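Local coordinates for macrolide export ATP-binding/permease protein macB (Actinobacillus actinomycetemcomitans, PDB 3FTJ) that probably exports macrolides as the inner-membrane ABC transporter of a tripartite efflux system, this chain being its periplasmic region, at residues A[33-36]-A[37-41]; A[62-66]-A[67-71]; A[111-114]-A[115-119]; A[191-194]-A[195-199]. One frame throughout, in Å; residues are numbered along the deposited sequence.

Contact 1: A[33-36]-A[37-41]; sequences QNLK and ISDAN
Asp39 OD2 is gripped from two directions: the backbone N of Lys36 donates to it over 3.0 Å, with an N-H...O angle of 148°, and NE2 of His201, on helix 186-201, forms a second hydrogen bond with the same oxygen. The Lys36 N-H comes from above the carboxylate plane, 54° out of it. What sends the carboxylate back over the start of its own helix is the first torsion of Asp39, which sets CG beside the backbone N and anti to the carbonyl carbon (chi1 -66°). CB then lies 3.1 Å from Lys36 O. Lys36 holds the N-cap position of helix 37-44, and an aspartate three residues on that accepts from the N-cap backbone N makes the side-chain half of a capping box. The first turn closes behind it, Ala40 N donating to Lys36 O at 3.2 Å. The aliphatic part of Lys36 runs obliquely past the carboxylate, its CG 3.9 Å from Asp39 OD2, while its CB and CD both touch Ser38 OG. Beyond CG the lysine is extended and carries NZ away, so that it stays 6.0 Å from Asp39 OD1, a separation at which any attraction would probably be weak. Leu35 touches the acid with its backbone, CA lying 3.6 Å from Asp39 OD2, and its side chain packs on Ile18 of strand 15-20 and on His201.

Contact 2: A[62-66]-A[67-71]; sequences LVVGN and KSFTS
With CG beside its backbone N (chi1 -59°), Phe69 turns its ring toward Val64 on the neighbouring strand; Val64 CG2 is likewise set beside its own backbone N (chi1 -175° for CG1). Phe69 CE2 and Val64 CG2 meet at 4.1 Å, the two side chains crossing at a slant. The ring turns its edge to a carbonyl: Leu62 O lies in the ring plane, 3.4 Å from Phe69 CD2. That oxygen also accepts the 2.8 Å bond from Phe69 N, and Leu62 N returns one to Phe69 O. Val64 and Lys67 form the next hydrogen-bonded pair, Val64 N reaching Lys67 O at 2.8 Å. Between them sits the non-hydrogen-bonded pair Val63 and Ser68, where Val63 CG1 rests 3.6 Å from Lys67 O. Leu62, Val64 and Phe69 share one face of the sheet, and all three lie on Ile117 of helix 111-118. At the tip Gly65 takes a positive phi of 62°, and a water accepts from Asn66 N at 3.2 Å and, weakly, from Lys67 NZ. This is a beta hairpin whose two-residue loop is closed by a type II' turn from Val64 to Lys67, with glycine at the first corner, joining strands 49-64 and 67-77 of the periplasmic core domain.

Contact 3: A[111-114]-A[115-119]; sequences ESAK and KAIFA
Lys114 and Phe118, one turn apart on helix 111-118, cross at about a right angle where the helix ends, and the lysine reaches over to the residue that terminates it. This helix of the periplasmic core domain packs on strand 49-64. CG of Lys114 is anti to the backbone N and the chain bends at the next bond (chi2 -82°), which turns it along the helix toward its C-terminal end. CE passes Phe118 CB at 4.1 Å. Phe118 sets its CG beside its backbone N, and its ring extends away from segment 111-114, one face covered by Ile117 CG2, which sits 3.7 Å above the plane and is displaced toward the rim. Both Phe118 and the lysine touch Pro123 beyond the helix. On another side of the helix Ile117 leans back over the preceding turn: CD1 reaches Ala113 CB at 4.3 Å, and CG1 lies 3.3 Å from Ala113 O. That same oxygen accepts Ile117 N. Ala116 places its methyl against Ser112 O, while Phe118 N bonds Lys114 O at 2.7 Å. Ala119 leaves the helix with positive phi (47°), and its carbonyl is taken up by the lysine, an ammonium gathering oxygens at the helix C-terminus, where it would probably offset the dipole. Lys114 NZ also bonds Glu121 O; its bond to Ala119 O measures 2.6 Å, the donor tilted 28° from the carbonyl plane.

Contact 4: A[191-194]-A[195-199]; sequences KSLT and ELLKS
Glu195 touches Lys191 first: its CB and CG both lie 3.5 Å from Lys191 O, the oxygen that also accepts its backbone N. The glutamate chain bends at chi2, curling the carboxylate toward Thr194, with OE2 4.2 Å from Thr194 CG2. Leu196 follows on a different side, CB over Ser192 O, and its side chain meets Thr42 and Leu43 of helix 37-44. Leu197 lies alongside Leu193, both pointing the same way, with Leu197 CD1 at a modelled 3.2 Å from Leu193 CD2, closer than usual, so the exact separation is doubtful. These two leucines belong to the buried side of the amphipathic helix 186-201, which packs on Ile18 of strand 15-20 and on strand 206-209. Lys198 comes next, side by side with Thr194. Its CG is beside the backbone N (chi1 -64°), which lays the chain over Thr194 O, 3.0 Å from CG, and brings CD to 3.6 Å from the threonine CG2. The bend at chi3 (71°) then lets Lys198 NZ reach Glu195 OE2 in a salt bridge, weak as a hydrogen bond at 3.4 Å. Thr194 OG1 bonds Glu190 O in the preceding turn, while its methyl meets Lys198.

In the fold
The contacts fall into two groups, contact 3 lying across the chain's centre from contacts 1 and 4. Contacts 2 and 3 join: the apolar face of the hairpin packs on helix 111-118, burying Leu62, Val64, Ile117 and Phe118, while the hairpin tip is exposed. Contacts 1 and 4 meet where Asp39 CB packs on Leu197 CD2; Asp39, Leu193 and Leu197 are buried there, Glu195 exposed. Centres of contacts 2 and 4 are about 42 Å apart, yet strand 49-64 follows helix 37-44 and runs on to the hairpin. A buried carboxylate caps a helix start in contact 1, a lysine gathers carbonyls at a helix end in contact 3, and contact 4 keeps its charges on the outer side of mid-helix.

Contact 1: A[33-36]-A[37-41]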
ATOM      1  N   GLN A  33      -3.655 -11.902   9.577  1.00 19.83           N
ATOM      2  CA  GLN A  33      -3.681 -10.443   9.620  1.00 19.44           C
ATOM      3  C   GLN A  33      -3.764  -9.896  11.041  1.00 23.95           C
ATOM      4  O   GLN A  33      -4.821  -9.954  11.662  1.00 25.31           O
ATOM      5  CB  GLN A  33      -4.882  -9.918   8.847  1.00 22.18           C
ATOM      6  CG  GLN A  33      -4.679  -9.803   7.376  1.00 22.26           C
ATOM      7  CD  GLN A  33      -5.759  -8.966   6.727  1.00 24.45           C
ATOM      8  OE1 GLN A  33      -6.958  -9.135   7.005  1.00 21.51           O
ATOM      9  NE2 GLN A  33      -5.345  -8.060   5.850  1.00 24.12           N
ATOM     10  N   ASN A  34      -2.665  -9.340  11.547  1.00 21.25           N
ATOM     11  CA  ASN A  34      -2.679  -8.732  12.871  1.00 19.23           C
ATOM     12  C   ASN A  34      -2.464  -7.231  12.840  1.00 21.29           C
ATOM     13  O   ASN A  34      -2.777  -6.529  13.806  1.00 23.28           O
ATOM     14  CB  ASN A  34      -1.682  -9.423  13.798  1.00 19.59           C
ATOM     15  CG  ASN A  34      -2.233 -10.702  14.382  1.00 24.48           C
ATOM     16  OD1 ASN A  34      -1.572 -11.739  14.382  1.00 28.42           O
ATOM     17  ND2 ASN A  34      -3.460 -10.635  14.883  1.00 26.36           N
ATOM     18  N   LEU A  35      -1.948  -6.727  11.724  1.00 19.53           N
ATOM     19  CA  LEU A  35      -1.854  -5.280  11.549  1.00 20.78           C
ATOM     20  C   LEU A  35      -3.265  -4.696  11.456  1.00 20.18           C
ATOM     21  O   LEU A  35      -4.114  -5.239  10.753  1.00 20.13           O
ATOM     22  CB  LEU A  35      -1.045  -4.943  10.292  1.00 19.30           C
ATOM     23  CG  LEU A  35       0.449  -5.283  10.383  1.00 19.25           C
ATOM     24  CD1 LEU A  35       1.149  -5.113   9.043  1.00 19.77           C
ATOM     25  CD2 LEU A  35       1.120  -4.418  11.457  1.00 22.62           C
ATOM     26  N   LYS A  36      -3.504  -3.595  12.166  1.00 19.13           N
ATOM     27  CA  LYS A  36      -4.815  -2.946  12.199  1.00 20.78           C
ATOM     28  C   LYS A  36      -4.705  -1.472  11.884  1.00 17.94           C
ATOM     29  O   LYS A  36      -3.656  -0.859  12.071  1.00 18.61           O
ATOM     30  CB  LYS A  36      -5.457  -3.060  13.586  1.00 21.19           C
ATOM     31  CG  LYS A  36      -5.292  -4.378  14.284  1.00 22.50           C
ATOM     32  CD  LYS A  36      -5.876  -4.287  15.668  1.00 24.65           C
ATOM     33  CE  LYS A  36      -5.771  -5.599  16.427  1.00 36.62           C
ATOM     34  NZ  LYS A  36      -6.601  -5.576  17.697  1.00 42.18           N
ATOM     35  N   ILE A  37      -5.813  -0.895  11.446  1.00 18.76           N
ATOM     36  CA  ILE A  37      -5.892   0.544  11.213  1.00 20.44           C
ATOM     37  C   ILE A  37      -5.538   1.337  12.474  1.00 20.32           C
ATOM     38  O   ILE A  37      -4.917   2.399  12.389  1.00 21.77           O
ATOM     39  CB  ILE A  37      -7.289   0.947  10.696  1.00 19.79           C
ATOM     40  CG1 ILE A  37      -7.493   0.403   9.281  1.00 15.64           C
ATOM     41  CG2 ILE A  37      -7.457   2.461  10.712  1.00 23.86           C
ATOM     42  CD1 ILE A  37      -6.438   0.866   8.292  1.00 13.60           C
ATOM     43  N   SER A  38      -5.903   0.817  13.643  1.00 21.72           N
ATOM     44  CA  SER A  38      -5.573   1.498  14.900  1.00 24.61           C
ATOM     45  C   SER A  38      -4.061   1.506  15.161  1.00 24.81           C
ATOM     46  O   SER A  38      -3.534   2.469  15.722  1.00 23.38           O
ATOM     47  CB  SER A  38      -6.308   0.873  16.085  1.00 24.83           C
ATOM     48  OG  SER A  38      -6.011  -0.505  16.211  1.00 22.96           O
ATOM     49  N   ASP A  39      -3.379   0.429  14.770  1.00 19.75           N
ATOM     50  CA  ASP A  39      -1.927   0.418  14.744  1.00 17.79           C
ATOM     51  C   ASP A  39      -1.425   1.598  13.902  1.00 23.38           C
ATOM     52  O   ASP A  39      -0.577   2.372  14.355  1.00 20.54           O
ATOM     53  CB  ASP A  39      -1.394  -0.889  14.149  1.00 21.93           C
ATOM     54  CG  ASP A  39      -1.699  -2.108  15.008  1.00 24.19           C
ATOM     55  OD1 ASP A  39      -2.030  -1.961  16.205  1.00 21.33           O
ATOM     56  OD2 ASP A  39      -1.596  -3.231  14.468  1.00 23.95           O
ATOM     57  N   ALA A  40      -1.956   1.737  12.684  1.00 18.28           N
ATOM     58  CA  ALA A  40      -1.564   2.822  11.789  1.00 21.01           C
ATOM     59  C   ALA A  40      -1.856   4.198  12.388  1.00 23.91           C
ATOM     60  O   ALA A  40      -1.085   5.138  12.206  1.00 23.82           O
ATOM     61  CB  ALA A  40      -2.250   2.678  10.426  1.00 19.79           C
ATOM     62  N   ASN A  41      -2.968   4.314  13.102  1.00 25.36           N
ATOM     63  CA  ASN A  41      -3.314   5.575  13.741  1.00 26.37           C
ATOM     64  C   ASN A  41      -2.276   5.953  14.797  1.00 27.77           C
ATOM     65  O   ASN A  41      -1.801   7.083  14.840  1.00 30.88           O
ATOM     66  CB  ASN A  41      -4.707   5.486  14.364  1.00 29.72           C
ATOM     67  CG  ASN A  41      -5.200   6.825  14.888  1.00 37.57           C
ATOM     68  OD1 ASN A  41      -5.451   6.980  16.085  1.00 40.88           O
ATOM     69  ND2 ASN A  41      -5.322   7.805  13.997  1.00 32.45           N
TER

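Contact 2: A[62-66]-A[67-71]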
ATOM      1  N   LEU A  62     -13.461  -7.701 -12.401  1.00 21.02           N
ATOM      2  CA  LEU A  62     -13.774  -6.309 -12.701  1.00 19.77           C
ATOM      3  C   LEU A  62     -14.599  -6.239 -13.974  1.00 21.45           C
ATOM      4  O   LEU A  62     -14.137  -6.653 -15.042  1.00 20.61           O
ATOM      5  CB  LEU A  62     -12.478  -5.520 -12.903  1.00 15.33           C
ATOM      6  CG  LEU A  62     -12.490  -3.996 -12.780  1.00 22.56           C
ATOM      7  CD1 LEU A  62     -11.284  -3.403 -13.476  1.00 22.65           C
ATOM      8  CD2 LEU A  62     -13.740  -3.422 -13.373  1.00 28.99           C
ATOM      9  N   VAL A  63     -15.814  -5.715 -13.866  1.00 21.20           N
ATOM     10  CA  VAL A  63     -16.642  -5.470 -15.043  1.00 18.38           C
ATOM     11  C   VAL A  63     -16.538  -3.999 -15.460  1.00 24.19           C
ATOM     12  O   VAL A  63     -16.622  -3.085 -14.621  1.00 18.31           O
ATOM     13  CB  VAL A  63     -18.122  -5.828 -14.794  1.00 22.45           C
ATOM     14  CG1 VAL A  63     -19.001  -5.302 -15.931  1.00 20.90           C
ATOM     15  CG2 VAL A  63     -18.289  -7.329 -14.614  1.00 20.24           C
ATOM     16  N   VAL A  64     -16.319  -3.773 -16.751  1.00 18.46           N
ATOM     17  CA  VAL A  64     -16.267  -2.419 -17.282  1.00 16.82           C
ATOM     18  C   VAL A  64     -17.076  -2.382 -18.559  1.00 21.42           C
ATOM     19  O   VAL A  64     -16.685  -2.975 -19.567  1.00 16.93           O
ATOM     20  CB  VAL A  64     -14.842  -1.994 -17.607  1.00 18.67           C
ATOM     21  CG1 VAL A  64     -14.813  -0.521 -18.039  1.00 20.19           C
ATOM     22  CG2 VAL A  64     -13.924  -2.247 -16.405  1.00 22.63           C
ATOM     23  N   GLY A  65     -18.207  -1.689 -18.517  1.00 20.10           N
ATOM     24  CA  GLY A  65     -19.123  -1.700 -19.640  1.00 20.94           C
ATOM     25  C   GLY A  65     -19.599  -3.119 -19.842  1.00 22.91           C
ATOM     26  O   GLY A  65     -20.219  -3.704 -18.959  1.00 23.12           O
ATOM     27  N   ASN A  66     -19.292  -3.683 -21.002  1.00 23.06           N
ATOM     28  CA  ASN A  66     -19.667  -5.061 -21.291  1.00 26.66           C
ATOM     29  C   ASN A  66     -18.530  -6.051 -21.096  1.00 25.55           C
ATOM     30  O   ASN A  66     -18.711  -7.247 -21.294  1.00 29.05           O
ATOM     31  CB  ASN A  66     -20.207  -5.171 -22.715  1.00 27.16           C
ATOM     32  CG  ASN A  66     -21.538  -4.470 -22.882  1.00 27.02           C
ATOM     33  OD1 ASN A  66     -22.418  -4.571 -22.025  1.00 28.39           O
ATOM     34  ND2 ASN A  66     -21.689  -3.743 -23.983  1.00 27.53           N
ATOM     35  N   LYS A  67     -17.363  -5.548 -20.710  1.00 24.32           N
ATOM     36  CA  LYS A  67     -16.164  -6.374 -20.584  1.00 23.35           C
ATOM     37  C   LYS A  67     -16.005  -6.881 -19.155  1.00 21.83           C
ATOM     38  O   LYS A  67     -16.387  -6.203 -18.205  1.00 22.92           O
ATOM     39  CB  LYS A  67     -14.919  -5.579 -20.999  1.00 18.59           C
ATOM     40  CG  LYS A  67     -14.927  -5.062 -22.444  1.00 21.69           C
ATOM     41  CD  LYS A  67     -13.950  -3.890 -22.617  1.00 35.66           C
ATOM     42  CE  LYS A  67     -13.817  -3.434 -24.079  1.00 38.14           C
ATOM     43  NZ  LYS A  67     -15.101  -2.898 -24.644  1.00 49.21           N
ATOM     44  N   SER A  68     -15.439  -8.074 -19.011  1.00 20.77           N
ATOM     45  CA  SER A  68     -15.204  -8.675 -17.705  1.00 20.29           C
ATOM     46  C   SER A  68     -13.763  -9.146 -17.653  1.00 22.53           C
ATOM     47  O   SER A  68     -13.306  -9.846 -18.561  1.00 21.60           O
ATOM     48  CB  SER A  68     -16.162  -9.855 -17.480  1.00 22.59           C
ATOM     49  OG  SER A  68     -15.826 -10.601 -16.313  1.00 22.52           O
ATOM     50  N   PHE A  69     -13.053  -8.751 -16.597  1.00 19.65           N
ATOM     51  CA  PHE A  69     -11.644  -9.071 -16.408  1.00 22.87           C
ATOM     52  C   PHE A  69     -11.456  -9.866 -15.119  1.00 21.52           C
ATOM     53  O   PHE A  69     -12.085  -9.555 -14.113  1.00 21.09           O
ATOM     54  CB  PHE A  69     -10.821  -7.779 -16.278  1.00 22.15           C
ATOM     55  CG  PHE A  69     -10.922  -6.858 -17.460  1.00 24.09           C
ATOM     56  CD1 PHE A  69      -9.979  -6.909 -18.474  1.00 25.33           C
ATOM     57  CD2 PHE A  69     -11.948  -5.931 -17.551  1.00 19.22           C
ATOM     58  CE1 PHE A  69     -10.064  -6.057 -19.563  1.00 26.80           C
ATOM     59  CE2 PHE A  69     -12.035  -5.076 -18.635  1.00 22.63           C
ATOM     60  CZ  PHE A  69     -11.093  -5.141 -19.641  1.00 23.56           C
ATOM     61  N   THR A  70     -10.582 -10.870 -15.138  1.00 21.29           N
ATOM     62  CA  THR A  70     -10.208 -11.560 -13.902  1.00 24.77           C
ATOM     63  C   THR A  70      -8.882 -11.098 -13.337  1.00 24.97           C
ATOM     64  O   THR A  70      -8.083 -10.460 -14.019  1.00 28.72           O
ATOM     65  CB  THR A  70     -10.075 -13.075 -14.064  1.00 25.26           C
ATOM     66  OG1 THR A  70      -9.475 -13.375 -15.330  1.00 29.98           O
ATOM     67  CG2 THR A  70     -11.409 -13.720 -13.967  1.00 30.37           C
ATOM     68  N   SER A  71      -8.654 -11.466 -12.082  1.00 25.51           N
ATOM     69  CA  SER A  71      -7.453 -11.084 -11.352  1.00 30.19           C
ATOM     70  C   SER A  71      -7.134  -9.602 -11.515  1.00 24.85           C
ATOM     71  O   SER A  71      -6.016  -9.219 -11.865  1.00 29.94           O
ATOM     72  CB  SER A  71      -6.261 -11.965 -11.740  1.00 33.91           C
ATOM     73  OG  SER A  71      -6.182 -12.136 -13.143  1.00 42.39           O
TER
HETATM   74  O   HOH W   1     -17.998  -2.190 -23.533  1.00 26.83           O

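Contact 3: A[111-114]-A[115-119]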
ATOM      1  N   GLU A 111      -1.391   2.817 -14.974  1.00 35.24           N
ATOM      2  CA  GLU A 111      -1.192   3.124 -16.383  1.00 36.19           C
ATOM      3  C   GLU A 111      -1.629   1.943 -17.244  1.00 33.38           C
ATOM      4  O   GLU A 111      -2.426   2.087 -18.178  1.00 32.25           O
ATOM      5  CB  GLU A 111       0.284   3.429 -16.640  1.00 41.35           C
ATOM      6  CG  GLU A 111       0.560   4.200 -17.902  1.00 40.49           C
ATOM      7  CD  GLU A 111       0.379   5.692 -17.713  1.00 50.39           C
ATOM      8  OE1 GLU A 111      -0.654   6.089 -17.131  1.00 46.64           O
ATOM      9  OE2 GLU A 111       1.264   6.464 -18.150  1.00 50.39           O
ATOM     10  N   SER A 112      -1.114   0.767 -16.918  1.00 31.78           N
ATOM     11  CA  SER A 112      -1.419  -0.421 -17.701  1.00 31.16           C
ATOM     12  C   SER A 112      -2.855  -0.909 -17.489  1.00 31.39           C
ATOM     13  O   SER A 112      -3.418  -1.583 -18.355  1.00 27.87           O
ATOM     14  CB  SER A 112      -0.406  -1.535 -17.420  1.00 32.57           C
ATOM     15  OG  SER A 112      -0.292  -1.778 -16.030  1.00 41.84           O
ATOM     16  N   ALA A 113      -3.449  -0.563 -16.349  1.00 25.77           N
ATOM     17  CA  ALA A 113      -4.852  -0.890 -16.107  1.00 29.20           C
ATOM     18  C   ALA A 113      -5.734  -0.048 -17.027  1.00 27.79           C
ATOM     19  O   ALA A 113      -6.656  -0.567 -17.665  1.00 27.19           O
ATOM     20  CB  ALA A 113      -5.226  -0.657 -14.640  1.00 25.12           C
ATOM     21  N   LYS A 114      -5.440   1.249 -17.096  1.00 25.72           N
ATOM     22  CA  LYS A 114      -6.151   2.159 -17.986  1.00 26.70           C
ATOM     23  C   LYS A 114      -6.116   1.633 -19.421  1.00 29.15           C
ATOM     24  O   LYS A 114      -7.143   1.558 -20.094  1.00 30.16           O
ATOM     25  CB  LYS A 114      -5.533   3.556 -17.908  1.00 28.25           C
ATOM     26  CG  LYS A 114      -6.337   4.651 -18.589  1.00 30.54           C
ATOM     27  CD  LYS A 114      -6.097   4.687 -20.095  1.00 36.25           C
ATOM     28  CE  LYS A 114      -7.100   5.607 -20.784  1.00 40.09           C
ATOM     29  NZ  LYS A 114      -6.798   5.825 -22.235  1.00 41.17           N
ATOM     30  N   LYS A 115      -4.929   1.256 -19.881  1.00 30.48           N
ATOM     31  CA  LYS A 115      -4.769   0.726 -21.227  1.00 31.98           C
ATOM     32  C   LYS A 115      -5.566  -0.558 -21.455  1.00 29.88           C
ATOM     33  O   LYS A 115      -6.207  -0.715 -22.488  1.00 30.47           O
ATOM     34  CB  LYS A 115      -3.292   0.477 -21.542  1.00 33.56           C
ATOM     35  CG  LYS A 115      -3.078  -0.215 -22.882  1.00 41.15           C
ATOM     36  CD  LYS A 115      -1.635  -0.633 -23.096  1.00 49.76           C
ATOM     37  CE  LYS A 115      -1.447  -1.269 -24.469  1.00 54.35           C
ATOM     38  NZ  LYS A 115      -0.089  -1.864 -24.616  1.00 60.04           N
ATOM     39  N   ALA A 116      -5.527  -1.472 -20.492  1.00 28.93           N
ATOM     40  CA  ALA A 116      -6.185  -2.768 -20.643  1.00 28.74           C
ATOM     41  C   ALA A 116      -7.703  -2.655 -20.664  1.00 28.41           C
ATOM     42  O   ALA A 116      -8.385  -3.351 -21.419  1.00 31.16           O
ATOM     43  CB  ALA A 116      -5.744  -3.718 -19.533  1.00 32.28           C
ATOM     44  N   ILE A 117      -8.228  -1.762 -19.839  1.00 30.26           N
ATOM     45  CA  ILE A 117      -9.664  -1.648 -19.634  1.00 27.00           C
ATOM     46  C   ILE A 117     -10.298  -0.586 -20.519  1.00 29.85           C
ATOM     47  O   ILE A 117     -11.466  -0.690 -20.884  1.00 30.03           O
ATOM     48  CB  ILE A 117      -9.951  -1.247 -18.187  1.00 27.64           C
ATOM     49  CG1 ILE A 117      -9.444  -2.313 -17.224  1.00 27.92           C
ATOM     50  CG2 ILE A 117     -11.431  -0.987 -17.987  1.00 31.53           C
ATOM     51  CD1 ILE A 117      -9.247  -1.764 -15.834  1.00 36.91           C
ATOM     52  N   PHE A 118      -9.534   0.448 -20.845  1.00 28.43           N
ATOM     53  CA  PHE A 118     -10.093   1.601 -21.543  1.00 34.99           C
ATOM     54  C   PHE A 118      -9.416   1.904 -22.878  1.00 36.30           C
ATOM     55  O   PHE A 118      -9.933   2.681 -23.674  1.00 39.39           O
ATOM     56  CB  PHE A 118     -10.072   2.834 -20.637  1.00 29.44           C
ATOM     57  CG  PHE A 118     -11.117   2.802 -19.553  1.00 27.37           C
ATOM     58  CD1 PHE A 118     -10.757   2.694 -18.220  1.00 25.81           C
ATOM     59  CD2 PHE A 118     -12.466   2.865 -19.874  1.00 29.84           C
ATOM     60  CE1 PHE A 118     -11.721   2.659 -17.226  1.00 25.90           C
ATOM     61  CE2 PHE A 118     -13.439   2.827 -18.882  1.00 27.34           C
ATOM     62  CZ  PHE A 118     -13.065   2.723 -17.558  1.00 25.76           C
ATOM     63  N   ALA A 119      -8.269   1.277 -23.122  1.00 35.58           N
ATOM     64  CA  ALA A 119      -7.512   1.527 -24.342  1.00 37.02           C
ATOM     65  C   ALA A 119      -7.391   3.029 -24.588  1.00 40.20           C
ATOM     66  O   ALA A 119      -6.750   3.736 -23.810  1.00 39.25           O
ATOM     67  CB  ALA A 119      -8.171   0.834 -25.526  1.00 37.31           C
TER

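Contact 4: A[191-194]-A[195-199]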
ATOM      1  N   LYS A 191      13.881   0.794  15.313  1.00 22.34           N
ATOM      2  CA  LYS A 191      13.822   0.222  16.654  1.00 23.37           C
ATOM      3  C   LYS A 191      12.618   0.712  17.449  1.00 24.74           C
ATOM      4  O   LYS A 191      11.945  -0.083  18.099  1.00 25.88           O
ATOM      5  CB  LYS A 191      15.107   0.521  17.433  1.00 31.18           C
ATOM      6  CG  LYS A 191      16.320  -0.258  16.949  1.00 37.11           C
ATOM      7  CD  LYS A 191      17.562   0.084  17.766  1.00 42.64           C
ATOM      8  CE  LYS A 191      17.369  -0.246  19.248  1.00 52.92           C
ATOM      9  NZ  LYS A 191      18.542   0.181  20.085  1.00 55.52           N
ATOM     10  N   SER A 192      12.369   2.018  17.425  1.00 22.39           N
ATOM     11  CA  SER A 192      11.219   2.580  18.135  1.00 26.88           C
ATOM     12  C   SER A 192       9.926   1.998  17.572  1.00 26.75           C
ATOM     13  O   SER A 192       9.012   1.629  18.308  1.00 26.66           O
ATOM     14  CB  SER A 192      11.185   4.101  17.983  1.00 29.20           C
ATOM     15  OG  SER A 192      12.447   4.682  18.256  1.00 33.12           O
ATOM     16  N   LEU A 193       9.867   1.930  16.249  1.00 22.53           N
ATOM     17  CA  LEU A 193       8.706   1.440  15.535  1.00 25.41           C
ATOM     18  C   LEU A 193       8.446  -0.021  15.897  1.00 25.41           C
ATOM     19  O   LEU A 193       7.312  -0.417  16.159  1.00 23.21           O
ATOM     20  CB  LEU A 193       8.963   1.597  14.038  1.00 27.94           C
ATOM     21  CG  LEU A 193       7.790   1.632  13.077  1.00 34.55           C
ATOM     22  CD1 LEU A 193       8.292   2.053  11.702  1.00 36.17           C
ATOM     23  CD2 LEU A 193       7.143   0.269  13.025  1.00 31.09           C
ATOM     24  N   THR A 194       9.513  -0.816  15.917  1.00 24.58           N
ATOM     25  CA  THR A 194       9.433  -2.221  16.306  1.00 20.93           C
ATOM     26  C   THR A 194       8.958  -2.376  17.740  1.00 24.53           C
ATOM     27  O   THR A 194       8.089  -3.190  18.034  1.00 23.29           O
ATOM     28  CB  THR A 194      10.787  -2.914  16.187  1.00 21.54           C
ATOM     29  OG1 THR A 194      11.206  -2.907  14.819  1.00 28.11           O
ATOM     30  CG2 THR A 194      10.694  -4.354  16.685  1.00 24.94           C
ATOM     31  N   GLU A 195       9.531  -1.600  18.647  1.00 24.30           N
ATOM     32  CA  GLU A 195       9.125  -1.710  20.040  1.00 27.15           C
ATOM     33  C   GLU A 195       7.668  -1.309  20.253  1.00 23.31           C
ATOM     34  O   GLU A 195       6.953  -1.966  21.001  1.00 23.45           O
ATOM     35  CB  GLU A 195      10.076  -0.936  20.957  1.00 28.23           C
ATOM     36  CG  GLU A 195      11.375  -1.685  21.181  1.00 30.60           C
ATOM     37  CD  GLU A 195      11.142  -3.176  21.428  1.00 39.59           C
ATOM     38  OE1 GLU A 195      10.335  -3.514  22.325  1.00 42.89           O
ATOM     39  OE2 GLU A 195      11.759  -4.013  20.726  1.00 37.20           O
ATOM     40  N   LEU A 196       7.225  -0.249  19.578  1.00 21.85           N
ATOM     41  CA  LEU A 196       5.844   0.201  19.710  1.00 23.74           C
ATOM     42  C   LEU A 196       4.861  -0.873  19.229  1.00 25.83           C
ATOM     43  O   LEU A 196       3.905  -1.213  19.934  1.00 22.48           O
ATOM     44  CB  LEU A 196       5.620   1.514  18.959  1.00 25.85           C
ATOM     45  CG  LEU A 196       4.201   2.104  18.932  1.00 23.22           C
ATOM     46  CD1 LEU A 196       3.658   2.350  20.334  1.00 22.24           C
ATOM     47  CD2 LEU A 196       4.190   3.399  18.125  1.00 24.50           C
ATOM     48  N   LEU A 197       5.114  -1.421  18.040  1.00 24.75           N
ATOM     49  CA  LEU A 197       4.237  -2.447  17.470  1.00 24.65           C
ATOM     50  C   LEU A 197       4.225  -3.748  18.262  1.00 23.14           C
ATOM     51  O   LEU A 197       3.183  -4.396  18.358  1.00 24.00           O
ATOM     52  CB  LEU A 197       4.589  -2.728  16.010  1.00 23.03           C
ATOM     53  CG  LEU A 197       4.062  -1.711  15.006  1.00 23.64           C
ATOM     54  CD1 LEU A 197       4.795  -1.871  13.696  1.00 28.51           C
ATOM     55  CD2 LEU A 197       2.557  -1.880  14.806  1.00 29.44           C
ATOM     56  N   LYS A 198       5.378  -4.148  18.797  1.00 20.81           N
ATOM     57  CA  LYS A 198       5.432  -5.271  19.739  1.00 24.23           C
ATOM     58  C   LYS A 198       4.553  -5.012  20.966  1.00 21.12           C
ATOM     59  O   LYS A 198       3.819  -5.892  21.403  1.00 23.89           O
ATOM     60  CB  LYS A 198       6.869  -5.556  20.192  1.00 27.54           C
ATOM     61  CG  LYS A 198       7.794  -6.008  19.076  1.00 32.72           C
ATOM     62  CD  LYS A 198       9.252  -6.033  19.512  1.00 37.68           C
ATOM     63  CE  LYS A 198       9.525  -7.157  20.497  1.00 40.64           C
ATOM     64  NZ  LYS A 198      10.999  -7.337  20.684  1.00 52.83           N
ATOM     65  N   SER A 199       4.650  -3.808  21.521  1.00 24.70           N
ATOM     66  CA  SER A 199       3.834  -3.396  22.663  1.00 23.37           C
ATOM     67  C   SER A 199       2.346  -3.459  22.308  1.00 22.22           C
ATOM     68  O   SER A 199       1.515  -3.932  23.093  1.00 20.53           O
ATOM     69  CB  SER A 199       4.209  -1.971  23.076  1.00 21.97           C
ATOM     70  OG  SER A 199       3.487  -1.547  24.219  1.00 23.44           O
TER